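Local atomic coordinates of possible protein of nuclear scaffold (PDB entry 3KAE), a protein that forms, through its N-terminal tetratricopeptide-repeat domain, a homodimer and probably serves as the Cdc27 subunit of the anaphase-promoting complex. Residues 37-42 / 53-58; 60-65 / 106-111; 67-72 / 83-88. One frame throughout, in Å; residues are numbered along the deposited sequence.

Contact 1 (37-42 / 53-58); sequences MLMSIV and LFHLHK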
# COMPACT_ATOMS: atom_id res chain seq x y z
N MET C 37 -9.83 -2.08 -13.07
CA MET C 37 -9.88 -1.82 -11.66
C MET C 37 -8.51 -2.14 -11.08
O MET C 37 -7.94 -1.34 -10.35
CB MET C 37 -10.96 -2.70 -11.02
CG MET C 37 -11.41 -2.31 -9.61
SD MET C 37 -11.89 -0.58 -9.38
CE MET C 37 -10.48 0.01 -8.42
N LEU C 38 -7.98 -3.31 -11.45
CA LEU C 38 -6.70 -3.82 -10.94
C LEU C 38 -5.55 -2.84 -11.18
O LEU C 38 -4.71 -2.60 -10.30
CB LEU C 38 -6.37 -5.16 -11.60
CG LEU C 38 -5.03 -5.83 -11.26
CD1 LEU C 38 -4.81 -5.92 -9.75
CD2 LEU C 38 -4.95 -7.21 -11.87
N MET C 39 -5.54 -2.29 -12.38
CA MET C 39 -4.59 -1.27 -12.76
C MET C 39 -4.72 -0.08 -11.81
O MET C 39 -3.73 0.44 -11.30
CB MET C 39 -4.90 -0.83 -14.20
CG MET C 39 -4.11 0.34 -14.70
SD MET C 39 -2.37 -0.02 -14.91
CE MET C 39 -1.98 1.19 -16.18
N SER C 40 -5.95 0.35 -11.59
CA SER C 40 -6.23 1.47 -10.71
C SER C 40 -5.71 1.23 -9.28
O SER C 40 -5.10 2.10 -8.67
CB SER C 40 -7.74 1.71 -10.67
OG SER C 40 -8.20 2.29 -11.86
N ILE C 41 -5.97 0.04 -8.77
CA ILE C 41 -5.52 -0.36 -7.44
C ILE C 41 -4.01 -0.31 -7.31
O ILE C 41 -3.48 0.38 -6.44
CB ILE C 41 -6.05 -1.75 -7.08
CG1 ILE C 41 -7.58 -1.71 -7.02
CG2 ILE C 41 -5.49 -2.21 -5.74
CD1 ILE C 41 -8.21 -2.98 -6.56
N VAL C 42 -3.32 -1.02 -8.20
CA VAL C 42 -1.87 -1.08 -8.15
C VAL C 42 -1.26 0.31 -8.27
O VAL C 42 -0.26 0.64 -7.62
CB VAL C 42 -1.31 -2.06 -9.20
CG1 VAL C 42 0.20 -2.03 -9.20
CG2 VAL C 42 -1.82 -3.46 -8.92
N LEU C 53 -6.78 7.87 -10.98
CA LEU C 53 -8.06 8.53 -11.26
C LEU C 53 -8.38 8.49 -12.75
O LEU C 53 -9.53 8.29 -13.15
CB LEU C 53 -8.05 9.97 -10.75
CG LEU C 53 -8.32 10.18 -9.24
CD1 LEU C 53 -7.99 11.59 -8.81
CD2 LEU C 53 -9.77 9.85 -8.88
N PHE C 54 -7.35 8.68 -13.57
CA PHE C 54 -7.53 8.61 -15.01
C PHE C 54 -8.20 7.29 -15.36
O PHE C 54 -9.15 7.26 -16.13
CB PHE C 54 -6.19 8.75 -15.74
N HIS C 55 -7.74 6.20 -14.78
CA HIS C 55 -8.33 4.90 -15.12
C HIS C 55 -9.70 4.74 -14.47
O HIS C 55 -10.60 4.11 -15.02
CB HIS C 55 -7.40 3.76 -14.72
CG HIS C 55 -6.19 3.65 -15.60
ND1 HIS C 55 -6.13 2.78 -16.68
CD2 HIS C 55 -5.01 4.31 -15.59
CE1 HIS C 55 -4.96 2.90 -17.27
NE2 HIS C 55 -4.26 3.83 -16.64
N LEU C 56 -9.84 5.33 -13.29
CA LEU C 56 -11.06 5.14 -12.52
C LEU C 56 -12.24 5.86 -13.14
O LEU C 56 -13.37 5.37 -13.08
CB LEU C 56 -10.84 5.56 -11.06
CG LEU C 56 -9.95 4.59 -10.29
CD1 LEU C 56 -9.37 5.28 -9.04
CD2 LEU C 56 -10.73 3.33 -9.94
N HIS C 57 -11.99 7.02 -13.75
CA HIS C 57 -13.07 7.77 -14.38
C HIS C 57 -13.76 6.92 -15.43
O HIS C 57 -14.95 7.09 -15.69
CB HIS C 57 -12.53 9.05 -15.04
CG HIS C 57 -12.04 10.07 -14.07
ND1 HIS C 57 -12.49 10.14 -12.77
CD2 HIS C 57 -11.15 11.08 -14.22
CE1 HIS C 57 -11.89 11.14 -12.15
NE2 HIS C 57 -11.07 11.73 -13.01
N LYS C 58 -13.00 6.01 -16.04
CA LYS C 58 -13.52 5.15 -17.10
C LYS C 58 -14.42 4.06 -16.55
O LYS C 58 -14.97 3.26 -17.30
CB LYS C 58 -12.37 4.53 -17.91

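Contact 2 (60-65 / 106-111); sequences NTCTSK and MFVDPG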
# COMPACT_ATOMS: atom_id res chain seq x y z
N ASN C 60 -17.34 2.66 -13.23
CA ASN C 60 -18.40 3.03 -12.30
C ASN C 60 -18.91 1.84 -11.48
O ASN C 60 -20.02 1.36 -11.70
CB ASN C 60 -19.56 3.70 -13.03
CG ASN C 60 -20.57 4.33 -12.07
OD1 ASN C 60 -21.68 3.82 -11.89
ND2 ASN C 60 -20.17 5.42 -11.44
N THR C 61 -18.09 1.36 -10.55
CA THR C 61 -18.55 0.33 -9.64
C THR C 61 -18.32 0.76 -8.19
O THR C 61 -17.70 1.79 -7.92
CB THR C 61 -17.86 -1.03 -9.90
OG1 THR C 61 -16.48 -0.96 -9.51
CG2 THR C 61 -17.97 -1.46 -11.38
N CYS C 62 -18.82 -0.02 -7.25
CA CYS C 62 -18.57 0.28 -5.85
C CYS C 62 -17.06 0.37 -5.57
O CYS C 62 -16.62 1.28 -4.85
CB CYS C 62 -19.23 -0.76 -4.93
SG CYS C 62 -18.98 -2.48 -5.42
N THR C 63 -16.29 -0.56 -6.15
CA THR C 63 -14.84 -0.60 -5.91
C THR C 63 -14.16 0.58 -6.57
O THR C 63 -13.22 1.15 -6.03
CB THR C 63 -14.18 -1.90 -6.43
OG1 THR C 63 -14.85 -3.05 -5.91
CG2 THR C 63 -12.73 -1.96 -5.99
N SER C 64 -14.66 0.99 -7.72
CA SER C 64 -14.01 2.06 -8.47
C SER C 64 -14.29 3.38 -7.79
O SER C 64 -13.38 4.19 -7.61
CB SER C 64 -14.46 2.09 -9.95
OG SER C 64 -15.52 3.01 -10.20
N LYS C 65 -15.54 3.59 -7.40
CA LYS C 65 -15.95 4.82 -6.72
C LYS C 65 -15.28 4.93 -5.35
O LYS C 65 -14.90 6.01 -4.91
CB LYS C 65 -17.46 4.90 -6.59
CG LYS C 65 -18.15 5.25 -7.89
CD LYS C 65 -17.65 6.58 -8.41
CE LYS C 65 -18.36 6.96 -9.70
NZ LYS C 65 -17.87 8.24 -10.28
N MET C 106 -9.81 -8.34 -3.88
CA MET C 106 -9.36 -6.96 -3.70
C MET C 106 -10.52 -6.01 -3.88
O MET C 106 -10.34 -4.79 -3.87
CB MET C 106 -8.26 -6.60 -4.70
CG MET C 106 -7.23 -7.69 -4.92
SD MET C 106 -5.80 -7.04 -5.80
CE MET C 106 -5.13 -5.96 -4.52
N PHE C 107 -11.71 -6.56 -4.09
CA PHE C 107 -12.87 -5.73 -4.40
C PHE C 107 -13.70 -5.40 -3.18
O PHE C 107 -13.64 -6.09 -2.17
CB PHE C 107 -13.76 -6.37 -5.48
CG PHE C 107 -13.18 -6.33 -6.85
CD1 PHE C 107 -12.03 -5.60 -7.10
CD2 PHE C 107 -13.78 -7.01 -7.89
CE1 PHE C 107 -11.48 -5.56 -8.37
CE2 PHE C 107 -13.24 -6.97 -9.16
CZ PHE C 107 -12.09 -6.25 -9.39
N VAL C 108 -14.50 -4.36 -3.32
CA VAL C 108 -15.28 -3.78 -2.24
C VAL C 108 -16.73 -4.27 -2.26
O VAL C 108 -17.41 -4.21 -3.29
CB VAL C 108 -15.25 -2.24 -2.38
CG1 VAL C 108 -16.61 -1.64 -2.09
CG2 VAL C 108 -14.15 -1.67 -1.53
N ASP C 109 -17.19 -4.76 -1.12
CA ASP C 109 -18.56 -5.22 -0.96
C ASP C 109 -19.43 -4.08 -0.43
O ASP C 109 -19.12 -3.48 0.59
CB ASP C 109 -18.59 -6.43 -0.02
CG ASP C 109 -19.97 -7.02 0.15
OD1 ASP C 109 -20.93 -6.47 -0.42
OD2 ASP C 109 -20.09 -8.03 0.88
N PRO C 110 -20.51 -3.74 -1.15
CA PRO C 110 -21.38 -2.62 -0.76
C PRO C 110 -22.09 -2.84 0.58
O PRO C 110 -22.78 -1.95 1.06
CB PRO C 110 -22.42 -2.56 -1.89
CG PRO C 110 -21.82 -3.33 -3.02
CD PRO C 110 -20.96 -4.38 -2.40
N GLY C 111 -21.92 -4.03 1.16
CA GLY C 111 -22.53 -4.35 2.43
C GLY C 111 -21.65 -3.98 3.60
O GLY C 111 -22.06 -4.06 4.76

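Contact 3 (67-72 / 83-88); sequences YESLCY and KSLESI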
# COMPACT_ATOMS: atom_id res chain seq x y z
N TYR C 67 -12.15 3.60 -4.53
CA TYR C 67 -10.77 4.04 -4.79
C TYR C 67 -10.73 5.47 -5.32
O TYR C 67 -9.79 6.22 -5.09
CB TYR C 67 -10.03 3.06 -5.73
CG TYR C 67 -9.44 1.92 -4.95
CD1 TYR C 67 -10.17 0.78 -4.70
CD2 TYR C 67 -8.17 2.02 -4.41
CE1 TYR C 67 -9.64 -0.26 -3.95
CE2 TYR C 67 -7.64 1.00 -3.65
CZ TYR C 67 -8.38 -0.13 -3.42
OH TYR C 67 -7.83 -1.17 -2.69
N GLU C 68 -11.79 5.85 -6.00
CA GLU C 68 -11.87 7.20 -6.48
C GLU C 68 -11.85 8.16 -5.30
O GLU C 68 -11.05 9.11 -5.28
CB GLU C 68 -13.15 7.37 -7.29
CG GLU C 68 -13.07 8.45 -8.31
CD GLU C 68 -14.30 8.50 -9.19
OE1 GLU C 68 -14.54 7.55 -9.98
OE2 GLU C 68 -15.03 9.50 -9.09
N SER C 69 -12.71 7.89 -4.32
CA SER C 69 -12.76 8.68 -3.08
C SER C 69 -11.41 8.69 -2.37
O SER C 69 -10.95 9.74 -1.93
CB SER C 69 -13.85 8.14 -2.15
OG SER C 69 -14.17 9.11 -1.15
N LEU C 70 -10.74 7.54 -2.29
CA LEU C 70 -9.41 7.50 -1.67
C LEU C 70 -8.42 8.42 -2.38
O LEU C 70 -7.68 9.16 -1.72
CB LEU C 70 -8.83 6.09 -1.62
CG LEU C 70 -9.62 5.00 -0.91
CD1 LEU C 70 -8.85 3.67 -1.00
CD2 LEU C 70 -9.88 5.41 0.55
N CYS C 71 -8.41 8.37 -3.72
CA CYS C 71 -7.47 9.16 -4.52
C CYS C 71 -7.77 10.63 -4.34
O CYS C 71 -6.86 11.43 -4.16
CB CYS C 71 -7.54 8.80 -6.02
SG CYS C 71 -7.00 7.13 -6.45
N TYR C 72 -9.05 10.97 -4.39
CA TYR C 72 -9.49 12.34 -4.13
C TYR C 72 -9.09 12.84 -2.75
O TYR C 72 -8.70 13.99 -2.60
CB TYR C 72 -11.00 12.48 -4.33
CG TYR C 72 -11.41 12.59 -5.79
CD1 TYR C 72 -10.72 13.42 -6.66
CD2 TYR C 72 -12.48 11.87 -6.29
CE1 TYR C 72 -11.08 13.53 -8.01
CE2 TYR C 72 -12.85 11.96 -7.62
CZ TYR C 72 -12.15 12.79 -8.47
OH TYR C 72 -12.52 12.88 -9.78
N LYS C 83 -18.55 13.06 -2.99
CA LYS C 83 -19.46 12.73 -4.09
C LYS C 83 -19.28 11.28 -4.54
O LYS C 83 -20.25 10.58 -4.80
CB LYS C 83 -19.25 13.69 -5.26
N SER C 84 -18.03 10.83 -4.61
CA SER C 84 -17.74 9.48 -5.08
C SER C 84 -18.36 8.43 -4.16
O SER C 84 -18.92 7.45 -4.63
CB SER C 84 -16.23 9.24 -5.22
OG SER C 84 -15.70 9.92 -6.34
N LEU C 85 -18.25 8.66 -2.86
CA LEU C 85 -18.73 7.69 -1.89
C LEU C 85 -20.24 7.62 -1.88
O LEU C 85 -20.82 6.54 -1.78
CB LEU C 85 -18.27 8.07 -0.48
CG LEU C 85 -16.88 7.70 -0.03
CD1 LEU C 85 -16.70 8.18 1.39
CD2 LEU C 85 -16.68 6.20 -0.13
N GLU C 86 -20.88 8.78 -1.96
CA GLU C 86 -22.33 8.86 -1.93
C GLU C 86 -22.94 8.07 -3.09
O GLU C 86 -24.01 7.49 -2.95
CB GLU C 86 -22.79 10.31 -2.01
CG GLU C 86 -22.44 11.14 -0.77
CD GLU C 86 -22.79 12.60 -0.95
OE1 GLU C 86 -22.83 13.08 -2.11
OE2 GLU C 86 -23.02 13.28 0.07
N SER C 87 -22.24 8.05 -4.22
CA SER C 87 -22.68 7.26 -5.37
C SER C 87 -22.94 5.82 -4.94
O SER C 87 -23.91 5.21 -5.35
CB SER C 87 -21.63 7.29 -6.48
OG SER C 87 -21.51 8.58 -7.05
N ILE C 88 -22.05 5.29 -4.11
CA ILE C 88 -22.19 3.92 -3.62
C ILE C 88 -23.37 3.80 -2.67
O ILE C 88 -24.30 3.01 -2.91
CB ILE C 88 -20.93 3.47 -2.85
CG1 ILE C 88 -19.67 3.78 -3.67
CG2 ILE C 88 -21.03 1.99 -2.50
CD1 ILE C 88 -18.37 3.34 -3.01

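Contact 1 (37-42 / 53-58)
Met39 and His55 meet because each side chain leaves its helix toward the other: CG of Met39 stands anti to the backbone N (chi1 173°), while CG of His55 lies anti to its own carbonyl carbon. A bend at chi2 of Met39 then carries the thioether across the imidazole. CG of the methionine sits over the middle of one ring face, 3.8 Å from the centroid of His55, a CH-pi contact almost on the ring normal. The sulfur stays farther off above that face, and the terminal methyl ends beyond the rim on the NE2 side, with Met39 CE 3.5 Å from His55 NE2. The imidazole gets a second hold from Arg36, whose NH1 makes a weak hydrogen bond with ND1.

Next in sequence, Ser40 fills the point where the helices come nearest, its CA 6.0 Å from the CA of His55. Its OG fits between His55 CB and Leu56 CG, at 3.3 Å from each of the two, and bonds weakly with Arg36 O of its own helix. Packing is tight here: Ser40 CB and Leu56 CD2 are 3.5 Å apart. That same Leu56 methyl also meets the bent end of Met37, whose CE lies 3.7 Å from Leu56 CD2, the two side chains crossing at a slant.

With this small side chain at the nearest point, the axes of 37-42 and 53-57 pass 8.7 Å apart at 155°, the antiparallel helix hairpin from which tetratricopeptide repeats are built.

Contact 2 (60-65 / 106-111)
Thr63, in the first turn of helix 62-74, takes hold of the backbone at Val108, in the irregular segment 106-111 that runs past the start of this helix in the tetratricopeptide-repeat domain. The hydrogen bond is nearly straight: Val108 N donates to Thr63 OG1 at 2.9 Å, with an N-H...O angle of 175°. OG1 is set anti to the carbonyl carbon of Thr63 (chi1 -53°), which turns it to the passing chain, and it also bonds weakly with Asp96 OD2. The helix start has its own polar closure, a capping box in which Ser64 N donates to Thr61 OG1 and Thr61 N to Ser64 OG.

Apolar contacts flank the bond. On one flank, Thr63 CG2 approaches Phe107 CD1 at 3.9 Å, the two side chains crossing at about a right angle, and the phenylalanine also packs on Met37 of helix 36-45. On the other, the Cys62 side chain meets Val108 and Pro110: Cys62 CB lies 4.0 Å from Val108 CG1.

The segment is held from a second subunit as well. Phe107 O accepts from Arg14 NH1 of that neighbouring copy, and Asp109 N is hydrogen-bonded to its Tyr15 OH, which places this contact at the homodimer interface. Farther along, Asp109 makes an Asx turn, OD1 receiving Gly111 N from well above the carboxylate plane. Where the proline closes the contact, Pro110 CG comes within 3.8 Å of Cys62 SG.

Contact 3 (67-72 / 83-88)
The Tyr72 ring presents its edge to Ser84, whose hydroxyl lies near the ring plane, Ser84 OG standing 3.7 Å from Tyr72 CE2. The other flat group at this hydroxyl is the Glu68 carboxylate, approached from above its plane and not within it: Ser84 OG donates to Glu68 OE2 at 2.9 Å, some 48° out of the plane. Glu68 gets there by setting CG anti to its backbone N (chi1 -154°) and extending to CD, its chain running beside the hydroxyl, with CB and CG both within 3.7 Å of Ser84 OG. The same oxygen OE2 has a long, weak ion pair with Lys65.

Small residues face each other where the backbones approach most closely. The CA atoms of Ser69 and Ser84 are 5.4 Å apart, and the axes of 67-72 and 83-88 pass 8.4 Å apart at 163°, the antiparallel helix pair of a tetratricopeptide-repeat domain. Ser69 CB and Ser84 CB touch at 4.0 Å.

Beside them Ser69 turns its hydroxyl onto the branch point of Leu85, with Ser69 OG 3.3 Å from Leu85 CG. The polar need of that buried hydroxyl is met by a hydrogen bond with Ala81 O in the facing helix. Leu119 and Leu123 of helix 113-126 pack against both Ser69 and Leu85.

Overall arrangement
Helix 62-74 is common ground: its first turn serves contact 2, its later turns contact 3, and helix 49-57 of contact 1 comes just before it in the chain. The centres of contacts 1 and 3 lie about 12 Å apart, joined by Leu53 against Glu68, Cys71 and Tyr72. Contacts 1 and 2, also about 12 Å apart between centres, meet at Met37, whose CG is 3.5 Å from Phe107 CE1. Contacts 2 and 3 are closer, about 10 Å between centres, with Ile88 CD1 3.3 Å from Cys62 O. Contacts 2 and 3 both reach the second subunit, Arg14 and Arg16 of that copy touching residues of each; contact 1 does not.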